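Local coordinates for protein ketosynthase (Streptomyces sp. MSC090213JE08, PDB 6KXD) that forms part of a ketosynthase/chain length factor complex in a highly reducing type II polyketide synthase and probably takes part in polyketide chain building, at residues 28-33 with 323-328; 36-41 with 337-342. All blocks are in the same frame, centred on the assembly; numbering follows the deposited sequence.

Contact 1 (28-33 with 323-328); sequences VSPYGI and ELLGDT
Pro30 and Leu325 mark the closest backbone approach, with CA atoms 6.1 Å apart, where the type I turn from Ser29 to Gly32 meets the 3-10 segment 323-325. The turn is closed at its base by paired backbone bonds, Ser29 N to Gly32 O and Gly32 N to Ser29 O. Within it, Ser29 OG accepts a hydrogen bond from Tyr31 N at 3.1 Å, an ST turn that ties the start of the turn to its second corner residue. The contact itself is apolar and centres on one methyl group. Leu325 CD2 sits over a face of the Tyr31 ring in a CH-pi contact, 3.6 Å from the centroid and displaced toward the rim, so that CE2 of Tyr31 is its nearest ring atom at 3.3 Å. The same methyl also touches Pro30, whose CD lies 4.1 Å from Leu325 CD2. A chi1 of -61° sets Leu325 CG opposite its own carbonyl carbon; CD1 continues the chain in extended form, and CD2, the methyl that turns off it, fits between proline and tyrosine. Next to this methyl, Pro30 CG covers Leu325 O at 3.8 Å, a carbonyl that is buried and has no polar partner in the model. At the far end of the ring, Tyr31 OH passes Leu324 CB at 3.8 Å; its hydrogen bond is with Ala46 O, which anchors the ring on the neighbouring loop. Phe335 of helix 332-344 packs against Pro30 and Leu325, Phe38 and Val42 of helix 35-44 back Leu325 and Tyr31, and the turn joins strand 20-29 to strand 32-33 as a tight hairpin.

Contact 2 (36-41 with 337-342); sequences AEFAAG and IAAVLA
The Phe38 ring presents an edge to helix 332-344: Ala339 N lies in the ring plane, 3.4 Å from Phe38 CE2, while Ala338 CB approaches the same corner obliquely, also 3.4 Å from CE2. Beyond the two segments, the ring of Phe335 meets that of Phe38 with the planes at about 40°, and Ala27 and Ser29 of strand 20-29 touch it too. With CG anti to the backbone N (chi1 -174°), the phenyl group reaches out from helix 35-44 and sets its CE2 corner against the backbone and methyl groups of the other helix. The approach is close, and Ala339 adds its CB at 4.2 Å from Phe38 CE2. One turn further along helix 332-344, Ala342 takes over: its CB rests 3.7 Å from Ala39 CA and 3.9 Å from Ala39 CB. The small side chains let the backbones come near here, the CA atoms of Ala39 and Ala342 being 4.7 Å apart. The axes pass at 9.0 Å, crossing at -76°. Near this alanine pair, Arg43 NE makes a hydrogen bond to Ala342 O, a polar link between the two helices. Ile337 and Val340 face strand 354-360, and Ala338 and Leu341 reach Trp25 of strand 20-29. A buried, alanine-lined helix contacting strands from both halves of the chain is consistent with the layered alpha-beta architecture of the thiolase fold.

The centres of contact 1 and contact 2 lie 10 Å apart, and the two touch directly: Ser29 OG packs 3.3 Å from Phe38 CD1, and Tyr31 CB lies 3.4 Å from Glu37 O. Along the chain the order is 28-33, 36-41, 323-328, 337-342. Thus the hairpin end and the helix that follows it meet, in the same order, a late loop and the helix that follows it. Phe335, near the start of helix 332-344, packs on both groups and makes them one apolar patch. Together they fasten an early part of the ketoacyl synthase N-terminal family region to the chain's late part, nearly 300 residues away.

Contact 1 (28-33 with 323-328)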
ATOM      1  N   VAL B  28     -19.111  -8.949  -1.040  1.00 36.17           N
ATOM      2  CA  VAL B  28     -20.107  -8.311  -0.294  1.00 38.19           C
ATOM      3  C   VAL B  28     -20.292  -7.012  -1.052  1.00 38.21           C
ATOM      4  O   VAL B  28     -19.325  -6.309  -1.308  1.00 36.33           O
ATOM      5  CB  VAL B  28     -19.679  -8.045   1.162  1.00 38.79           C
ATOM      6  CG1 VAL B  28     -20.748  -7.275   1.908  1.00 42.29           C
ATOM      7  CG2 VAL B  28     -19.305  -9.322   1.897  1.00 42.34           C
ATOM      8  N   SER B  29     -21.498  -6.774  -1.501  1.00 34.75           N
ATOM      9  CA  SER B  29     -21.673  -5.794  -2.525  1.00 37.21           C
ATOM     10  C   SER B  29     -23.058  -5.170  -2.427  1.00 42.59           C
ATOM     11  O   SER B  29     -23.887  -5.587  -1.619  1.00 41.91           O
ATOM     12  CB  SER B  29     -21.484  -6.464  -3.865  1.00 35.49           C
ATOM     13  OG  SER B  29     -22.667  -7.174  -4.190  1.00 39.29           O
ATOM     14  N   PRO B  30     -23.365  -4.149  -3.259  1.00 40.57           N
ATOM     15  CA  PRO B  30     -24.709  -3.581  -3.252  1.00 41.77           C
ATOM     16  C   PRO B  30     -25.803  -4.580  -3.660  1.00 42.14           C
ATOM     17  O   PRO B  30     -26.943  -4.274  -3.428  1.00 42.29           O
ATOM     18  CB  PRO B  30     -24.621  -2.411  -4.242  1.00 43.25           C
ATOM     19  CG  PRO B  30     -23.134  -2.068  -4.233  1.00 40.88           C
ATOM     20  CD  PRO B  30     -22.438  -3.400  -4.121  1.00 42.02           C
ATOM     21  N   TYR B  31     -25.414  -5.760  -4.174  1.00 39.35           N
ATOM     22  CA  TYR B  31     -26.308  -6.869  -4.427  1.00 43.52           C
ATOM     23  C   TYR B  31     -26.646  -7.645  -3.166  1.00 46.71           C
ATOM     24  O   TYR B  31     -27.630  -8.335  -3.174  1.00 49.21           O
ATOM     25  CB  TYR B  31     -25.715  -7.835  -5.438  1.00 43.11           C
ATOM     26  CG  TYR B  31     -25.708  -7.251  -6.824  1.00 44.33           C
ATOM     27  CD1 TYR B  31     -26.847  -6.625  -7.304  1.00 50.43           C
ATOM     28  CD2 TYR B  31     -24.609  -7.341  -7.656  1.00 48.33           C
ATOM     29  CE1 TYR B  31     -26.886  -6.078  -8.569  1.00 50.26           C
ATOM     30  CE2 TYR B  31     -24.637  -6.809  -8.940  1.00 51.55           C
ATOM     31  CZ  TYR B  31     -25.783  -6.170  -9.393  1.00 52.29           C
ATOM     32  OH  TYR B  31     -25.886  -5.602 -10.636  1.00 55.48           O
ATOM     33  N   GLY B  32     -25.822  -7.523  -2.123  1.00 42.89           N
ATOM     34  CA  GLY B  32     -26.075  -8.208  -0.894  1.00 43.67           C
ATOM     35  C   GLY B  32     -24.821  -8.818  -0.337  1.00 44.48           C
ATOM     36  O   GLY B  32     -23.711  -8.527  -0.772  1.00 41.26           O
ATOM     37  N   ILE B  33     -24.991  -9.688   0.650  1.00 46.91           N
ATOM     38  CA  ILE B  33     -23.868 -10.332   1.221  1.00 44.65           C
ATOM     39  C   ILE B  33     -23.655 -11.681   0.557  1.00 47.56           C
ATOM     40  O   ILE B  33     -24.477 -12.559   0.662  1.00 61.19           O
ATOM     41  CB  ILE B  33     -24.065 -10.488   2.728  1.00 54.13           C
ATOM     42  CG1 ILE B  33     -24.329  -9.133   3.373  1.00 57.56           C
ATOM     43  CG2 ILE B  33     -22.858 -11.208   3.305  1.00 57.23           C
ATOM     44  CD1 ILE B  33     -24.637  -9.194   4.831  1.00 56.44           C
ATOM     45  N   GLU B 323     -21.958   0.145 -13.811  1.00 46.38           N
ATOM     46  CA  GLU B 323     -22.774   1.316 -13.359  1.00 52.27           C
ATOM     47  C   GLU B 323     -23.940   0.902 -12.456  1.00 40.19           C
ATOM     48  O   GLU B 323     -24.356   1.664 -11.651  1.00 44.34           O
ATOM     49  CB  GLU B 323     -23.378   2.077 -14.544  1.00 57.78           C
ATOM     50  CG  GLU B 323     -22.467   3.142 -15.089  1.00 69.04           C
ATOM     51  CD  GLU B 323     -22.947   3.732 -16.402  1.00 73.51           C
ATOM     52  OE1 GLU B 323     -22.181   4.518 -16.997  1.00 84.63           O
ATOM     53  OE2 GLU B 323     -24.074   3.389 -16.829  1.00 74.14           O
ATOM     54  N   LEU B 324     -24.438  -0.327 -12.561  1.00 45.86           N
ATOM     55  CA  LEU B 324     -25.561  -0.754 -11.755  1.00 48.43           C
ATOM     56  C   LEU B 324     -25.201  -0.770 -10.254  1.00 50.45           C
ATOM     57  O   LEU B 324     -26.101  -0.755  -9.423  1.00 46.55           O
ATOM     58  CB  LEU B 324     -25.966  -2.156 -12.211  1.00 52.18           C
ATOM     59  CG  LEU B 324     -26.586  -2.245 -13.608  1.00 49.06           C
ATOM     60  CD1 LEU B 324     -26.557  -3.682 -14.117  1.00 57.73           C
ATOM     61  CD2 LEU B 324     -28.018  -1.729 -13.595  1.00 55.26           C
ATOM     62  N   LEU B 325     -23.902  -0.844  -9.936  1.00 44.00           N
ATOM     63  CA  LEU B 325     -23.392  -0.864  -8.530  1.00 41.28           C
ATOM     64  C   LEU B 325     -22.984   0.518  -8.019  1.00 43.79           C
ATOM     65  O   LEU B 325     -22.519   0.641  -6.868  1.00 44.81           O
ATOM     66  CB  LEU B 325     -22.181  -1.784  -8.458  1.00 43.13           C
ATOM     67  CG  LEU B 325     -22.428  -3.237  -8.835  1.00 45.15           C
ATOM     68  CD1 LEU B 325     -21.152  -4.041  -8.618  1.00 51.52           C
ATOM     69  CD2 LEU B 325     -23.586  -3.809  -8.050  1.00 52.94           C
ATOM     70  N   GLY B 326     -23.133   1.559  -8.825  1.00 42.51           N
ATOM     71  CA  GLY B 326     -22.520   2.805  -8.540  1.00 42.10           C
ATOM     72  C   GLY B 326     -21.021   2.728  -8.728  1.00 46.18           C
ATOM     73  O   GLY B 326     -20.479   1.701  -9.176  1.00 44.29           O
ATOM     74  N   ASP B 327     -20.361   3.832  -8.399  1.00 45.18           N
ATOM     75  CA  ASP B 327     -18.938   3.929  -8.407  1.00 43.06           C
ATOM     76  C   ASP B 327     -18.468   3.255  -7.126  1.00 43.23           C
ATOM     77  O   ASP B 327     -18.675   3.829  -6.057  1.00 41.93           O
ATOM     78  CB  ASP B 327     -18.448   5.379  -8.486  1.00 44.34           C
ATOM     79  CG  ASP B 327     -16.933   5.521  -8.536  1.00 48.35           C
ATOM     80  OD1 ASP B 327     -16.235   4.484  -8.547  1.00 49.23           O
ATOM     81  OD2 ASP B 327     -16.452   6.650  -8.582  1.00 49.12           O
ATOM     82  N   THR B 328     -17.963   2.015  -7.238  1.00 38.39           N
ATOM     83  CA  THR B 328     -17.595   1.262  -6.032  1.00 37.72           C
ATOM     84  C   THR B 328     -16.135   1.504  -5.659  1.00 38.55           C
ATOM     85  O   THR B 328     -15.586   0.840  -4.763  1.00 37.90           O
ATOM     86  CB  THR B 328     -17.874  -0.233  -6.215  1.00 41.12           C
ATOM     87  OG1 THR B 328     -17.115  -0.727  -7.335  1.00 40.83           O
ATOM     88  CG2 THR B 328     -19.345  -0.482  -6.423  1.00 42.70           C
TER

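Contact 2 (36-41 with 337-342)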
ATOM      1  N   ALA B  36     -23.181 -15.481  -3.825  1.00 49.19           N
ATOM      2  CA  ALA B  36     -24.455 -15.892  -4.467  1.00 52.38           C
ATOM      3  C   ALA B  36     -25.273 -14.649  -4.815  1.00 52.73           C
ATOM      4  O   ALA B  36     -25.795 -14.532  -5.934  1.00 49.40           O
ATOM      5  CB  ALA B  36     -25.231 -16.818  -3.562  1.00 53.61           C
ATOM      6  N   GLU B  37     -25.385 -13.716  -3.859  1.00 47.83           N
ATOM      7  CA  GLU B  37     -26.173 -12.526  -4.074  1.00 46.35           C
ATOM      8  C   GLU B  37     -25.524 -11.729  -5.218  1.00 43.29           C
ATOM      9  O   GLU B  37     -26.218 -11.126  -6.018  1.00 41.72           O
ATOM     10  CB  GLU B  37     -26.299 -11.625  -2.835  1.00 53.07           C
ATOM     11  CG  GLU B  37     -27.316 -12.098  -1.790  1.00 52.02           C
ATOM     12  CD  GLU B  37     -26.806 -13.258  -0.953  1.00 64.12           C
ATOM     13  OE1 GLU B  37     -27.579 -13.744  -0.085  1.00 65.85           O
ATOM     14  OE2 GLU B  37     -25.637 -13.694  -1.178  1.00 60.97           O
ATOM     15  N   PHE B  38     -24.183 -11.659  -5.223  1.00 42.89           N
ATOM     16  CA  PHE B  38     -23.461 -10.884  -6.249  1.00 39.52           C
ATOM     17  C   PHE B  38     -23.746 -11.497  -7.627  1.00 40.45           C
ATOM     18  O   PHE B  38     -24.078 -10.807  -8.632  1.00 39.52           O
ATOM     19  CB  PHE B  38     -21.961 -10.906  -5.968  1.00 39.38           C
ATOM     20  CG  PHE B  38     -21.182 -10.015  -6.888  1.00 40.04           C
ATOM     21  CD1 PHE B  38     -21.088  -8.652  -6.636  1.00 39.28           C
ATOM     22  CD2 PHE B  38     -20.598 -10.523  -8.041  1.00 40.41           C
ATOM     23  CE1 PHE B  38     -20.398  -7.825  -7.518  1.00 43.10           C
ATOM     24  CE2 PHE B  38     -19.901  -9.700  -8.910  1.00 41.09           C
ATOM     25  CZ  PHE B  38     -19.808  -8.358  -8.651  1.00 40.80           C
ATOM     26  N   ALA B  39     -23.601 -12.819  -7.675  1.00 43.76           N
ATOM     27  CA  ALA B  39     -23.780 -13.587  -8.908  1.00 46.19           C
ATOM     28  C   ALA B  39     -25.219 -13.396  -9.420  1.00 45.68           C
ATOM     29  O   ALA B  39     -25.464 -13.105 -10.608  1.00 45.09           O
ATOM     30  CB  ALA B  39     -23.453 -15.043  -8.641  1.00 46.45           C
ATOM     31  N   ALA B  40     -26.181 -13.512  -8.513  1.00 48.29           N
ATOM     32  CA  ALA B  40     -27.589 -13.275  -8.853  1.00 43.78           C
ATOM     33  C   ALA B  40     -27.765 -11.870  -9.438  1.00 44.87           C
ATOM     34  O   ALA B  40     -28.387 -11.699 -10.497  1.00 43.16           O
ATOM     35  CB  ALA B  40     -28.465 -13.512  -7.652  1.00 41.46           C
ATOM     36  N   GLY B  41     -27.170 -10.863  -8.797  1.00 43.57           N
ATOM     37  CA  GLY B  41     -27.350  -9.460  -9.212  1.00 41.33           C
ATOM     38  C   GLY B  41     -26.725  -9.187 -10.573  1.00 44.33           C
ATOM     39  O   GLY B  41     -27.285  -8.452 -11.414  1.00 43.38           O
ATOM     40  N   ILE B 337     -13.940  -8.439 -11.976  1.00 35.94           N
ATOM     41  CA  ILE B 337     -13.472  -9.774 -12.086  1.00 36.42           C
ATOM     42  C   ILE B 337     -14.572 -10.713 -11.584  1.00 37.29           C
ATOM     43  O   ILE B 337     -14.896 -11.662 -12.242  1.00 37.79           O
ATOM     44  CB  ILE B 337     -12.141  -9.962 -11.355  1.00 36.68           C
ATOM     45  CG1 ILE B 337     -11.009  -9.181 -12.033  1.00 36.40           C
ATOM     46  CG2 ILE B 337     -11.839 -11.439 -11.283  1.00 37.53           C
ATOM     47  CD1 ILE B 337      -9.734  -9.157 -11.259  1.00 40.90           C
ATOM     48  N   ALA B 338     -15.157 -10.435 -10.427  1.00 38.29           N
ATOM     49  CA  ALA B 338     -16.271 -11.243  -9.902  1.00 38.95           C
ATOM     50  C   ALA B 338     -17.460 -11.293 -10.874  1.00 38.47           C
ATOM     51  O   ALA B 338     -18.068 -12.368 -11.014  1.00 38.76           O
ATOM     52  CB  ALA B 338     -16.705 -10.768  -8.557  1.00 37.72           C
ATOM     53  N   ALA B 339     -17.800 -10.176 -11.523  1.00 35.73           N
ATOM     54  CA  ALA B 339     -18.879 -10.170 -12.492  1.00 41.02           C
ATOM     55  C   ALA B 339     -18.550 -11.133 -13.643  1.00 37.69           C
ATOM     56  O   ALA B 339     -19.426 -11.843 -14.122  1.00 40.23           O
ATOM     57  CB  ALA B 339     -19.166  -8.782 -12.973  1.00 40.89           C
ATOM     58  N   VAL B 340     -17.300 -11.148 -14.104  1.00 37.84           N
ATOM     59  CA  VAL B 340     -16.869 -12.077 -15.123  1.00 41.89           C
ATOM     60  C   VAL B 340     -17.060 -13.515 -14.636  1.00 41.96           C
ATOM     61  O   VAL B 340     -17.613 -14.350 -15.377  1.00 40.78           O
ATOM     62  CB  VAL B 340     -15.424 -11.839 -15.585  1.00 41.36           C
ATOM     63  CG1 VAL B 340     -14.942 -12.979 -16.452  1.00 46.57           C
ATOM     64  CG2 VAL B 340     -15.262 -10.514 -16.312  1.00 42.08           C
ATOM     65  N   LEU B 341     -16.655 -13.804 -13.393  1.00 39.80           N
ATOM     66  CA  LEU B 341     -16.749 -15.140 -12.896  1.00 38.54           C
ATOM     67  C   LEU B 341     -18.225 -15.547 -12.729  1.00 39.32           C
ATOM     68  O   LEU B 341     -18.574 -16.713 -13.011  1.00 42.93           O
ATOM     69  CB  LEU B 341     -16.022 -15.244 -11.554  1.00 39.15           C
ATOM     70  CG  LEU B 341     -14.533 -14.909 -11.598  1.00 38.06           C
ATOM     71  CD1 LEU B 341     -13.908 -14.977 -10.208  1.00 37.90           C
ATOM     72  CD2 LEU B 341     -13.820 -15.828 -12.530  1.00 38.83           C
ATOM     73  N   ALA B 342     -19.057 -14.601 -12.281  1.00 37.90           N
ATOM     74  CA  ALA B 342     -20.482 -14.786 -12.107  1.00 39.87           C
ATOM     75  C   ALA B 342     -21.168 -15.091 -13.452  1.00 44.89           C
ATOM     76  O   ALA B 342     -22.036 -15.994 -13.529  1.00 46.08           O
ATOM     77  CB  ALA B 342     -21.091 -13.584 -11.450  1.00 44.46           C
TER